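Local coordinates for protein dihydrodipicolinate synthase (PDB 3D0C) that probably catalyses an early step of lysine biosynthesis, condensing pyruvate with aspartate semialdehyde through a Schiff base in the manner of the dihydrodipicolinate synthase family, at residues A[20-24]-A[274-279]; A[35-40]-A[73-78]; A[82-88]-A[107-113]; A[218-222]-A[300-304]. The protein carries 1 engineered substitution. One frame throughout, in Å; residues are numbered along the deposited sequence.

Contact 1 of 4, residues A[20-24]-A[274-279]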
loop_
_atom_site.group_PDB
_atom_site.type_symbol
_atom_site.label_atom_id
_atom_site.label_comp_id
_atom_site.label_asym_id
_atom_site.label_seq_id
_atom_site.Cartn_x
_atom_site.Cartn_y
_atom_site.Cartn_z
ATOM N N ILE A 20 16.487 -7.588 8.586
ATOM C CA ILE A 20 15.800 -8.332 7.540
ATOM C C ILE A 20 15.151 -9.535 8.213
ATOM O O ILE A 20 15.321 -9.760 9.418
ATOM C CB ILE A 20 16.761 -8.893 6.480
ATOM C CG1 ILE A 20 17.781 -9.816 7.154
ATOM C CG2 ILE A 20 17.436 -7.760 5.721
ATOM C CD1 ILE A 20 18.459 -10.761 6.196
ATOM N N VAL A 21 14.394 -10.288 7.425
ATOM C CA VAL A 21 13.757 -11.516 7.888
ATOM C C VAL A 21 14.137 -12.538 6.829
ATOM O O VAL A 21 13.537 -12.589 5.754
ATOM C CB VAL A 21 12.212 -11.434 7.942
ATOM C CG1 VAL A 21 11.644 -12.823 8.193
ATOM C CG2 VAL A 21 11.758 -10.488 9.050
ATOM N N PRO A 22 15.167 -13.348 7.101
ATOM C CA PRO A 22 15.565 -14.348 6.108
ATOM C C PRO A 22 14.511 -15.440 5.956
ATOM O O PRO A 22 13.819 -15.789 6.911
ATOM C CB PRO A 22 16.896 -14.871 6.652
ATOM C CG PRO A 22 16.768 -14.685 8.123
ATOM C CD PRO A 22 16.066 -13.355 8.269
ATOM N N PHE A 23 14.371 -15.959 4.743
ATOM C CA PHE A 23 13.405 -17.014 4.480
ATOM C C PHE A 23 14.155 -18.269 4.040
ATOM O O PHE A 23 15.307 -18.193 3.618
ATOM C CB PHE A 23 12.412 -16.563 3.407
ATOM C CG PHE A 23 11.637 -15.323 3.780
ATOM C CD1 PHE A 23 10.788 -15.317 4.885
ATOM C CD2 PHE A 23 11.773 -14.154 3.037
ATOM C CE1 PHE A 23 10.083 -14.165 5.239
ATOM C CE2 PHE A 23 11.073 -12.998 3.384
ATOM C CZ PHE A 23 10.229 -13.005 4.489
ATOM N N LEU A 24 13.504 -19.422 4.140
ATOM C CA LEU A 24 14.138 -20.686 3.777
ATOM C C LEU A 24 14.044 -21.080 2.302
ATOM O O LEU A 24 13.224 -20.570 1.545
ATOM C CB LEU A 24 13.560 -21.817 4.630
ATOM C CG LEU A 24 13.893 -21.844 6.119
ATOM C CD1 LEU A 24 12.971 -22.828 6.809
ATOM C CD2 LEU A 24 15.349 -22.227 6.339
ATOM N N ARG A 274 23.889 -15.344 6.419
ATOM C CA ARG A 274 22.625 -16.028 6.176
ATOM C C ARG A 274 21.491 -15.037 5.901
ATOM O O ARG A 274 21.046 -14.332 6.803
ATOM C CB ARG A 274 22.283 -16.897 7.384
ATOM C CG ARG A 274 21.238 -17.958 7.113
ATOM C CD ARG A 274 21.144 -18.930 8.278
ATOM N NE ARG A 274 20.229 -20.030 7.997
ATOM C CZ ARG A 274 19.968 -21.019 8.844
ATOM N NH1 ARG A 274 20.559 -21.048 10.032
ATOM N NH2 ARG A 274 19.116 -21.977 8.506
ATOM N N ALA A 275 21.021 -14.998 4.657
ATOM C CA ALA A 275 19.951 -14.077 4.282
ATOM C C ALA A 275 18.861 -14.694 3.394
ATOM O O ALA A 275 17.697 -14.297 3.472
ATOM C CB ALA A 275 20.552 -12.842 3.595
ATOM N N GLY A 276 19.235 -15.651 2.546
ATOM C CA GLY A 276 18.258 -16.283 1.677
ATOM C C GLY A 276 17.786 -15.378 0.550
ATOM O O GLY A 276 18.502 -14.464 0.138
ATOM N N VAL A 277 16.581 -15.638 0.048
ATOM C CA VAL A 277 15.991 -14.862 -1.036
ATOM C C VAL A 277 14.750 -14.118 -0.549
ATOM O O VAL A 277 14.169 -14.470 0.477
ATOM C CB VAL A 277 15.559 -15.773 -2.200
ATOM C CG1 VAL A 277 16.765 -16.511 -2.756
ATOM C CG2 VAL A 277 14.501 -16.761 -1.721
ATOM N N THR A 278 14.342 -13.098 -1.298
ATOM C CA THR A 278 13.167 -12.306 -0.949
ATOM C C THR A 278 11.876 -13.038 -1.327
ATOM O O THR A 278 11.870 -13.870 -2.237
ATOM C CB THR A 278 13.182 -10.940 -1.688
ATOM O OG1 THR A 278 13.367 -11.155 -3.096
ATOM C CG2 THR A 278 14.303 -10.051 -1.163
ATOM N N ARG A 279 10.787 -12.736 -0.622
ATOM C CA ARG A 279 9.493 -13.339 -0.936
ATOM C C ARG A 279 8.853 -12.548 -2.070
ATOM O O ARG A 279 9.316 -11.455 -2.412
ATOM C CB ARG A 279 8.553 -13.296 0.269
ATOM C CG ARG A 279 8.743 -14.419 1.271
ATOM C CD ARG A 279 7.609 -14.444 2.286
ATOM N NE ARG A 279 7.747 -15.556 3.220
ATOM C CZ ARG A 279 6.897 -15.823 4.207
ATOM N NH1 ARG A 279 5.833 -15.054 4.402
ATOM N NH2 ARG A 279 7.113 -16.864 5.000
HETATM O O HOH W 1 15.299 -14.639 2.594
HETATM O O HOH W 2 15.469 -18.301 1.095
#
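At the C-terminal mouth of an eight-stranded TIM barrel, the loop after the first strand meets a loop of the C-terminal helical region, and Phe23 stacks there on Arg279. Their planes lie 22° apart with centres separated by 4.4 Å. Arg279 runs extended across one face of the ring: its NE is 3.4 Å from Phe23 CE1, while its CG makes a CH-pi contact 3.6 Å from the ring centroid. The backbone carbonyl of Val21 covers the centre of the opposite face, and Val277 O approaches the ring edge in plane, 3.5 Å from Phe23 CD2. An alanine at Phe23 would remove the ring and is likely to open a gap beneath Arg279, leaving its aliphatic chain and one guanidinium face without their flat support. Beside this stack a water links the two backbones, accepting from Phe23 N at 2.7 Å and donating to Ala275 O; Pro22 CB presses on that same oxygen at 3.3 Å. Gly276 has positive phi, and a CB there would collide with Phe23 O. Ile20 CD1 rests on Ala275 CB, and the Ile20 side chain is about 4 Å from that of Thr56, a predicted pyruvate-binding residue. Arg279 also forms a salt bridge with Glu66 and bonds Arg28 O; helix 260-270 adds Met268 against Ile20 and Ala275, and helix 32-44 places Leu35 against Pro22.

Contact 2 of 4, residues A[35-40]-A[73-78]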
loop_
_atom_site.group_PDB
_atom_site.type_symbol
_atom_site.label_atom_id
_atom_site.label_comp_id
_atom_site.label_asym_id
_atom_site.label_seq_id
_atom_site.Cartn_x
_atom_site.Cartn_y
_atom_site.Cartn_z
ATOM N N LEU A 35 17.342 -15.241 11.275
ATOM C CA LEU A 35 16.821 -14.028 11.893
ATOM C C LEU A 35 17.544 -13.738 13.203
ATOM O O LEU A 35 17.948 -12.597 13.462
ATOM C CB LEU A 35 15.318 -14.161 12.167
ATOM C CG LEU A 35 14.701 -13.022 12.988
ATOM C CD1 LEU A 35 15.004 -11.693 12.312
ATOM C CD2 LEU A 35 13.194 -13.222 13.133
ATOM N N ASP A 36 17.692 -14.764 14.040
ATOM C CA ASP A 36 18.375 -14.581 15.317
ATOM C C ASP A 36 19.791 -14.064 15.059
ATOM O O ASP A 36 20.267 -13.152 15.740
ATOM C CB ASP A 36 18.430 -15.902 16.109
ATOM C CG ASP A 36 17.114 -16.219 16.844
ATOM O OD1 ASP A 36 16.180 -15.385 16.822
ATOM O OD2 ASP A 36 17.018 -17.307 17.457
ATOM N N ASP A 37 20.452 -14.638 14.060
ATOM C CA ASP A 37 21.811 -14.249 13.717
ATOM C C ASP A 37 21.921 -12.848 13.144
ATOM O O ASP A 37 22.933 -12.172 13.338
ATOM C CB ASP A 37 22.408 -15.246 12.732
ATOM C CG ASP A 37 22.617 -16.609 13.358
ATOM O OD1 ASP A 37 22.673 -16.681 14.605
ATOM O OD2 ASP A 37 22.734 -17.599 12.608
ATOM N N ASN A 38 20.895 -12.412 12.427
ATOM C CA ASN A 38 20.936 -11.070 11.865
ATOM C C ASN A 38 20.806 -10.061 13.003
ATOM O O ASN A 38 21.479 -9.028 13.015
ATOM C CB ASN A 38 19.809 -10.871 10.851
ATOM C CG ASN A 38 19.721 -9.441 10.361
ATOM O OD1 ASN A 38 20.701 -8.883 9.865
ATOM N ND2 ASN A 38 18.548 -8.839 10.503
ATOM N N VAL A 39 19.940 -10.375 13.963
ATOM C CA VAL A 39 19.718 -9.521 15.124
ATOM C C VAL A 39 21.002 -9.440 15.959
ATOM O O VAL A 39 21.383 -8.363 16.422
ATOM C CB VAL A 39 18.553 -10.073 15.993
ATOM C CG1 VAL A 39 18.405 -9.262 17.275
ATOM C CG2 VAL A 39 17.251 -10.022 15.195
ATOM N N GLU A 40 21.667 -10.579 16.143
ATOM C CA GLU A 40 22.916 -10.620 16.909
ATOM C C GLU A 40 23.984 -9.789 16.201
ATOM O O GLU A 40 24.740 -9.052 16.833
ATOM C CB GLU A 40 23.422 -12.064 17.051
ATOM C CG GLU A 40 22.698 -12.905 18.093
ATOM C CD GLU A 40 22.661 -12.247 19.462
ATOM O OE1 GLU A 40 23.628 -11.540 19.815
ATOM O OE2 GLU A 40 21.669 -12.450 20.191
ATOM N N ARG A 73 9.788 -12.508 18.514
ATOM C CA ARG A 73 11.115 -13.123 18.429
ATOM C C ARG A 73 12.246 -12.111 18.603
ATOM O O ARG A 73 13.170 -12.310 19.400
ATOM C CB ARG A 73 11.276 -13.806 17.072
ATOM C CG ARG A 73 12.590 -14.553 16.892
ATOM C CD ARG A 73 12.514 -15.924 17.544
ATOM N NE ARG A 73 13.612 -16.793 17.129
ATOM C CZ ARG A 73 13.611 -18.113 17.285
ATOM N NH1 ARG A 73 12.568 -18.710 17.846
ATOM N NH2 ARG A 73 14.649 -18.835 16.880
ATOM N N VAL A 74 12.187 -11.028 17.835
ATOM C CA VAL A 74 13.216 -10.006 17.924
ATOM C C VAL A 74 13.241 -9.366 19.305
ATOM O O VAL A 74 14.306 -9.232 19.908
ATOM C CB VAL A 74 13.011 -8.901 16.857
ATOM C CG1 VAL A 74 14.120 -7.844 16.974
ATOM C CG2 VAL A 74 13.020 -9.516 15.472
ATOM N N THR A 75 12.071 -8.977 19.811
ATOM C CA THR A 75 11.993 -8.344 21.125
ATOM C C THR A 75 12.647 -9.202 22.216
ATOM O O THR A 75 13.459 -8.709 23.012
ATOM C CB THR A 75 10.518 -8.060 21.526
ATOM O OG1 THR A 75 9.941 -7.128 20.602
ATOM C CG2 THR A 75 10.445 -7.474 22.936
ATOM N N GLU A 76 12.290 -10.483 22.248
ATOM C CA GLU A 76 12.831 -11.396 23.247
ATOM C C GLU A 76 14.327 -11.642 23.060
ATOM O O GLU A 76 15.072 -11.697 24.039
ATOM C CB GLU A 76 12.050 -12.717 23.226
ATOM C CG GLU A 76 10.552 -12.509 23.407
ATOM C CD GLU A 76 9.776 -13.801 23.586
ATOM O OE1 GLU A 76 10.033 -14.766 22.837
ATOM O OE2 GLU A 76 8.892 -13.841 24.469
ATOM N N LEU A 77 14.771 -11.777 21.815
ATOM C CA LEU A 77 16.188 -12.001 21.552
ATOM C C LEU A 77 17.003 -10.783 22.002
ATOM O O LEU A 77 18.024 -10.921 22.685
ATOM C CB LEU A 77 16.423 -12.263 20.064
ATOM C CG LEU A 77 17.872 -12.544 19.670
ATOM C CD1 LEU A 77 18.409 -13.717 20.477
ATOM C CD2 LEU A 77 17.944 -12.840 18.188
ATOM N N VAL A 78 16.545 -9.593 21.621
ATOM C CA VAL A 78 17.223 -8.356 21.999
ATOM C C VAL A 78 17.306 -8.308 23.521
ATOM O O VAL A 78 18.328 -7.924 24.092
ATOM C CB VAL A 78 16.456 -7.109 21.498
ATOM C CG1 VAL A 78 17.084 -5.845 22.069
ATOM C CG2 VAL A 78 16.471 -7.065 19.978
#
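Arg73 leaves its helix with CG opposite the backbone N, then bends about CB-CG (chi2 81°), which turns its guanidinium toward Asp36; the aspartate, with CG beside its own backbone N, swings its carboxylate across. The two planes are only 20° apart in a two-point salt bridge. Arg73 NE gives the sounder bond, 2.9 Å to Asp36 OD1 on the syn side, each partner tilted from the other's plane, while Arg73 NH2 reaches Asp36 OD2 at 2.9 Å with a bent, weak geometry. Beneath this salt bridge Leu77, its CG also opposite the backbone N, slides past Val39 in the reverse direction and sets CD2 3.6 Å from Val39 CB and 3.4 Å from Asp36 OD1. Leu77 CD1 lies 3.5 Å from Glu40 OE2, whose charge is paired with Arg81. Deeper in, Val39 CG1 meets Val78 CG2 at 4.0 Å and Val39 CG2 faces Val74. Helices 32-44 and 64-78 pass at 50° with the local axes 10.3 Å apart, and strand 49-50 closes the valine layer through Ile50. The chemistry is thus graded: branched aliphatic groups toward the strands, charge at the outer rim, where the ion pair ties the helices together and probably orients Arg73.

Contact 3 of 4, residues A[82-88]-A[107-113]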
loop_
_atom_site.group_PDB
_atom_site.type_symbol
_atom_site.label_atom_id
_atom_site.label_comp_id
_atom_site.label_asym_id
_atom_site.label_seq_id
_atom_site.Cartn_x
_atom_site.Cartn_y
_atom_site.Cartn_z
ATOM N N ALA A 82 18.821 -3.284 23.347
ATOM C CA ALA A 82 18.598 -2.141 22.470
ATOM C C ALA A 82 17.125 -1.781 22.533
ATOM O O ALA A 82 16.320 -2.536 23.078
ATOM C CB ALA A 82 18.985 -2.481 21.040
ATOM N N THR A 83 16.779 -0.619 21.994
ATOM C CA THR A 83 15.392 -0.179 21.975
ATOM C C THR A 83 14.727 -0.877 20.797
ATOM O O THR A 83 15.252 -0.860 19.685
ATOM C CB THR A 83 15.285 1.352 21.785
ATOM O OG1 THR A 83 15.809 2.021 22.937
ATOM C CG2 THR A 83 13.839 1.768 21.587
ATOM N N VAL A 84 13.576 -1.497 21.036
ATOM C CA VAL A 84 12.882 -2.201 19.968
ATOM C C VAL A 84 11.626 -1.448 19.529
ATOM O O VAL A 84 10.768 -1.095 20.343
ATOM C CB VAL A 84 12.513 -3.648 20.404
ATOM C CG1 VAL A 84 11.812 -4.374 19.270
ATOM C CG2 VAL A 84 13.774 -4.411 20.805
ATOM N N VAL A 85 11.538 -1.193 18.229
ATOM C CA VAL A 85 10.403 -0.488 17.658
ATOM C C VAL A 85 9.725 -1.456 16.707
ATOM O O VAL A 85 10.296 -1.864 15.691
ATOM C CB VAL A 85 10.857 0.771 16.901
ATOM C CG1 VAL A 85 9.641 1.549 16.406
ATOM C CG2 VAL A 85 11.720 1.634 17.812
ATOM N N ALA A 86 8.501 -1.831 17.057
ATOM C CA ALA A 86 7.742 -2.783 16.264
ATOM C C ALA A 86 6.849 -2.120 15.232
ATOM O O ALA A 86 5.982 -1.315 15.567
ATOM C CB ALA A 86 6.916 -3.654 17.180
ATOM N N GLY A 87 7.051 -2.486 13.970
ATOM C CA GLY A 87 6.246 -1.914 12.909
ATOM C C GLY A 87 4.841 -2.480 12.849
ATOM O O GLY A 87 4.642 -3.694 12.979
ATOM N N ILE A 88 3.870 -1.593 12.667
ATOM C CA ILE A 88 2.468 -1.980 12.571
ATOM C C ILE A 88 1.819 -1.235 11.401
ATOM O O ILE A 88 2.323 -0.205 10.950
ATOM C CB ILE A 88 1.691 -1.647 13.879
ATOM C CG1 ILE A 88 1.753 -0.145 14.166
ATOM C CG2 ILE A 88 2.302 -2.419 15.054
ATOM C CD1 ILE A 88 0.948 0.287 15.388
ATOM N N ALA A 107 8.099 -5.045 23.407
ATOM C CA ALA A 107 8.597 -3.979 22.535
ATOM C C ALA A 107 8.473 -2.645 23.257
ATOM O O ALA A 107 7.517 -2.417 23.994
ATOM C CB ALA A 107 7.810 -3.943 21.222
ATOM N N ASP A 108 9.436 -1.761 23.028
ATOM C CA ASP A 108 9.463 -0.464 23.683
ATOM C C ASP A 108 8.629 0.606 23.022
ATOM O O ASP A 108 8.175 1.538 23.678
ATOM C CB ASP A 108 10.907 0.038 23.744
ATOM C CG ASP A 108 11.836 -0.965 24.371
ATOM O OD1 ASP A 108 11.742 -1.166 25.600
ATOM O OD2 ASP A 108 12.650 -1.557 23.633
ATOM N N CYS A 109 8.424 0.462 21.718
ATOM C CA CYS A 109 7.721 1.468 20.939
ATOM C C CYS A 109 7.217 0.800 19.657
ATOM O O CYS A 109 7.647 -0.308 19.317
ATOM C CB CYS A 109 8.748 2.578 20.612
ATOM S SG CYS A 109 8.258 4.009 19.624
ATOM N N VAL A 110 6.288 1.455 18.965
ATOM C CA VAL A 110 5.799 0.929 17.698
ATOM C C VAL A 110 6.070 1.965 16.608
ATOM O O VAL A 110 6.264 3.147 16.897
ATOM C CB VAL A 110 4.274 0.596 17.723
ATOM C CG1 VAL A 110 3.982 -0.423 18.816
ATOM C CG2 VAL A 110 3.443 1.864 17.921
HETATM N N MSE A 111 6.131 1.506 15.361
HETATM C CA MSE A 111 6.331 2.405 14.227
HETATM C C MSE A 111 5.174 2.184 13.276
HETATM O O MSE A 111 5.015 1.080 12.750
HETATM C CB MSE A 111 7.621 2.106 13.463
HETATM C CG MSE A 111 7.672 2.903 12.163
HETATM SE SE MSE A 111 9.023 2.348 10.916
HETATM C CE MSE A 111 8.144 0.766 10.198
ATOM N N ILE A 112 4.386 3.231 13.042
ATOM C CA ILE A 112 3.236 3.132 12.154
ATOM C C ILE A 112 3.661 3.377 10.721
ATOM O O ILE A 112 4.160 4.450 10.372
ATOM C CB ILE A 112 2.118 4.143 12.545
ATOM C CG1 ILE A 112 1.769 3.966 14.026
ATOM C CG2 ILE A 112 0.872 3.917 11.676
ATOM C CD1 ILE A 112 0.696 4.921 14.536
ATOM N N HIS A 113 3.481 2.346 9.904
ATOM C CA HIS A 113 3.812 2.379 8.490
ATOM C C HIS A 113 2.886 3.343 7.766
ATOM O O HIS A 113 1.836 3.754 8.293
ATOM C CB HIS A 113 3.603 0.988 7.871
ATOM C CG HIS A 113 4.745 0.040 8.066
ATOM N ND1 HIS A 113 5.854 0.034 7.244
ATOM C CD2 HIS A 113 4.929 -0.975 8.944
ATOM C CE1 HIS A 113 6.662 -0.943 7.602
ATOM N NE2 HIS A 113 6.126 -1.574 8.634
HETATM O O HOH W 3 14.764 -2.254 25.548
#
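Asp108 OD2 is gripped twice: Val84 N donates to its anti lone pair at 2.8 Å, almost straight at 173°, and a water 2.9 Å from the same oxygen bridges to Ala82 O. The aspartate, just before strand 109-112, thereby adds a side-chain bond ahead of the first bridge, Val85 with Cys109. Here Val84 O takes Cys109 N at 3.1 Å and, weakly, Asp108 N. Parallel pairing proceeds from Ala86 N to Cys109 O, from Met111 N to Ala86 O (2.8 Å, the donor standing 52° out of the carbonyl plane) and from Ile88 N to Met111 O. It ends with His113 N on Ile88 O at 3.0 Å, the straightest bond of the set. On one face of the sheet Val85 CG1 packs 3.6 Å from CB of Met111, a selenomethionine. Gly87 shares this face; a CB there would sit tightly against Met111 CE and the His113 ring. The Met111 side chain comes within about 4 Å of those of Lys167 and Tyr143, the predicted Schiff-base and proton-transfer residues. On the other face Ile88 CG1 sits between its backbone N and carbonyl carbon (chi1 60°), bringing CD1 to Val110 CG2, at 3.9 Å, and Ile112 CG1. The strands are the arms of a beta-alpha-beta crossover whose helix, 92-104, covers Ala86 and Ala107 with Ala102; helix 122-135 packs Ile132 on Ile88 and Ile112, and helix 64-78 lies over Val84.

Contact 4 of 4, residues A[218-222]-A[300-304]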
loop_
_atom_site.group_PDB
_atom_site.type_symbol
_atom_site.label_atom_id
_atom_site.label_comp_id
_atom_site.label_asym_id
_atom_site.label_seq_id
_atom_site.Cartn_x
_atom_site.Cartn_y
_atom_site.Cartn_z
ATOM N N VAL A 218 24.786 -5.267 6.555
ATOM C CA VAL A 218 25.906 -5.764 5.767
ATOM C C VAL A 218 27.242 -5.116 6.119
ATOM O O VAL A 218 28.236 -5.810 6.346
ATOM C CB VAL A 218 25.639 -5.528 4.276
ATOM C CG1 VAL A 218 26.601 -6.348 3.434
ATOM C CG2 VAL A 218 24.200 -5.866 3.956
ATOM N N PHE A 219 27.263 -3.786 6.147
ATOM C CA PHE A 219 28.474 -3.031 6.466
ATOM C C PHE A 219 28.161 -1.977 7.521
ATOM O O PHE A 219 28.265 -0.779 7.265
ATOM C CB PHE A 219 29.015 -2.339 5.205
ATOM C CG PHE A 219 29.691 -3.269 4.243
ATOM C CD1 PHE A 219 30.951 -3.790 4.525
ATOM C CD2 PHE A 219 29.071 -3.627 3.053
ATOM C CE1 PHE A 219 31.580 -4.657 3.633
ATOM C CE2 PHE A 219 29.690 -4.492 2.155
ATOM C CZ PHE A 219 30.948 -5.008 2.446
ATOM N N PRO A 220 27.783 -2.409 8.731
ATOM C CA PRO A 220 27.459 -1.460 9.802
ATOM C C PRO A 220 28.555 -0.437 10.115
ATOM O O PRO A 220 28.256 0.691 10.517
ATOM C CB PRO A 220 27.172 -2.373 10.990
ATOM C CG PRO A 220 28.091 -3.528 10.745
ATOM C CD PRO A 220 27.880 -3.781 9.263
ATOM N N GLN A 221 29.817 -0.831 9.941
ATOM C CA GLN A 221 30.936 0.071 10.228
ATOM C C GLN A 221 30.901 1.327 9.348
ATOM O O GLN A 221 31.314 2.399 9.785
ATOM C CB GLN A 221 32.285 -0.656 10.064
ATOM C CG GLN A 221 32.412 -1.944 10.905
ATOM C CD GLN A 221 33.844 -2.494 10.986
ATOM O OE1 GLN A 221 34.540 -2.623 9.973
ATOM N NE2 GLN A 221 34.276 -2.838 12.200
ATOM N N LYS A 222 30.410 1.200 8.117
ATOM C CA LYS A 222 30.318 2.357 7.226
ATOM C C LYS A 222 29.201 3.283 7.710
ATOM O O LYS A 222 29.364 4.505 7.769
ATOM C CB LYS A 222 30.032 1.916 5.789
ATOM C CG LYS A 222 31.191 1.191 5.112
ATOM C CD LYS A 222 30.845 0.837 3.672
ATOM C CE LYS A 222 31.956 0.044 2.999
ATOM N NZ LYS A 222 33.224 0.815 2.862
ATOM N N TRP A 300 34.776 -2.005 -2.589
ATOM C CA TRP A 300 34.834 -1.820 -1.146
ATOM C C TRP A 300 35.915 -2.657 -0.497
ATOM O O TRP A 300 36.485 -2.260 0.524
ATOM C CB TRP A 300 33.473 -2.120 -0.504
ATOM C CG TRP A 300 32.519 -0.961 -0.553
ATOM C CD1 TRP A 300 32.837 0.357 -0.688
ATOM C CD2 TRP A 300 31.096 -1.017 -0.413
ATOM N NE1 TRP A 300 31.700 1.130 -0.642
ATOM C CE2 TRP A 300 30.616 0.311 -0.471
ATOM C CE3 TRP A 300 30.180 -2.060 -0.238
ATOM C CZ2 TRP A 300 29.253 0.623 -0.364
ATOM C CZ3 TRP A 300 28.824 -1.750 -0.130
ATOM C CH2 TRP A 300 28.378 -0.417 -0.193
ATOM N N ASN A 301 36.207 -3.810 -1.095
ATOM C CA ASN A 301 37.246 -4.700 -0.561
ATOM C C ASN A 301 38.607 -4.081 -0.803
ATOM O O ASN A 301 39.465 -4.064 0.074
ATOM C CB ASN A 301 37.218 -6.054 -1.259
ATOM C CG ASN A 301 38.142 -7.062 -0.598
ATOM O OD1 ASN A 301 38.162 -8.232 -0.963
ATOM N ND2 ASN A 301 38.910 -6.607 0.397
ATOM N N THR A 302 38.780 -3.572 -2.023
ATOM C CA THR A 302 40.035 -2.942 -2.465
ATOM C C THR A 302 40.394 -1.734 -1.625
ATOM O O THR A 302 41.572 -1.472 -1.365
ATOM C CB THR A 302 39.990 -2.472 -3.967
ATOM O OG1 THR A 302 39.800 -3.600 -4.831
ATOM C CG2 THR A 302 41.291 -1.787 -4.359
ATOM N N GLN A 303 39.364 -0.989 -1.237
ATOM C CA GLN A 303 39.503 0.205 -0.420
ATOM C C GLN A 303 40.101 -0.176 0.927
ATOM O O GLN A 303 41.024 0.478 1.428
ATOM C CB GLN A 303 38.128 0.853 -0.200
ATOM C CG GLN A 303 38.173 2.090 0.709
ATOM C CD GLN A 303 36.794 2.634 1.041
ATOM O OE1 GLN A 303 35.944 2.750 0.153
ATOM N NE2 GLN A 303 36.570 2.983 2.324
ATOM N N GLU A 304 39.540 -1.227 1.522
ATOM C CA GLU A 304 40.001 -1.730 2.812
ATOM C C GLU A 304 41.436 -2.222 2.666
ATOM O O GLU A 304 42.275 -1.879 3.531
ATOM C CB GLU A 304 39.113 -2.888 3.313
ATOM C CG GLU A 304 37.668 -2.501 3.620
ATOM C CD GLU A 304 36.809 -3.665 4.115
ATOM O OE1 GLU A 304 37.345 -4.781 4.332
ATOM O OE2 GLU A 304 35.582 -3.469 4.297
HETATM O O HOH W 4 35.492 -0.329 2.082
#
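Charge and aromatic surface meet first, where Lys222 lays the end of its chain over one face of Trp300. Lys222 CE stands 3.6 Å from the centroid of the Trp300 five-membered ring, only 4° off the normal, a CH-pi contact; Lys222 NZ follows at 3.8 Å from that centroid as a cation-pi partner. The chain is extended as far as CE and then bends at chi4 (-64°), which keeps the ammonium above the pyrrole part of the indole. A second aromatic contact comes from Phe219, whose ring meets the six-membered ring of Trp300 obliquely, planes at 70° and centroids 5.0 Å apart, with Phe219 CE2 3.4 Å from Trp300 CE3. Phe219 also occupies the N-cap position of helix 220-232, the helix that follows the last barrel strand, while Trp300 belongs to helix 287-303, the last of the C-terminal helices that follow the barrel in this family; the pair therefore joins barrel to extension near the surface. Polar contacts run through a water, which accepts from Lys222 NZ at 2.7 Å and donates to Trp300 O at 2.7 Å. Asp244 reinforces both sides, pairing its carboxylate with Lys222 and taking the indole NE1 on its backbone oxygen. A leucine replacing Trp300 would probably deprive the Lys222 ammonium of its aromatic face, leave the Asp244 carbonyl without its indole donor and open a gap beside Phe219. At longer range Glu304 OE2, 5.1 Å from Lys222 NZ, adds an opposite charge without touching it.

Overall arrangement
Contact 3 is the buried one, a strand pairing in the barrel wall held mainly by backbone hydrogen bonds, with apolar side chains on both faces. Contact 2 lies one layer out, between helices covering that wall; Thr75 and Val78 of helix 64-78 touch Val84 and Ala107 of contact 3, so the two contacts pack directly on each other. Contact 1, partly buried at the barrel mouth, abuts contact 2 and relies on a guanidinium-ring stack and water between loops. Contact 4 is at the surface, about 29 Å centre to centre from contact 3, and uses cation-pi chemistry. Contacts 1 and 4 both join barrel segments to the C-terminal region, yet do not touch.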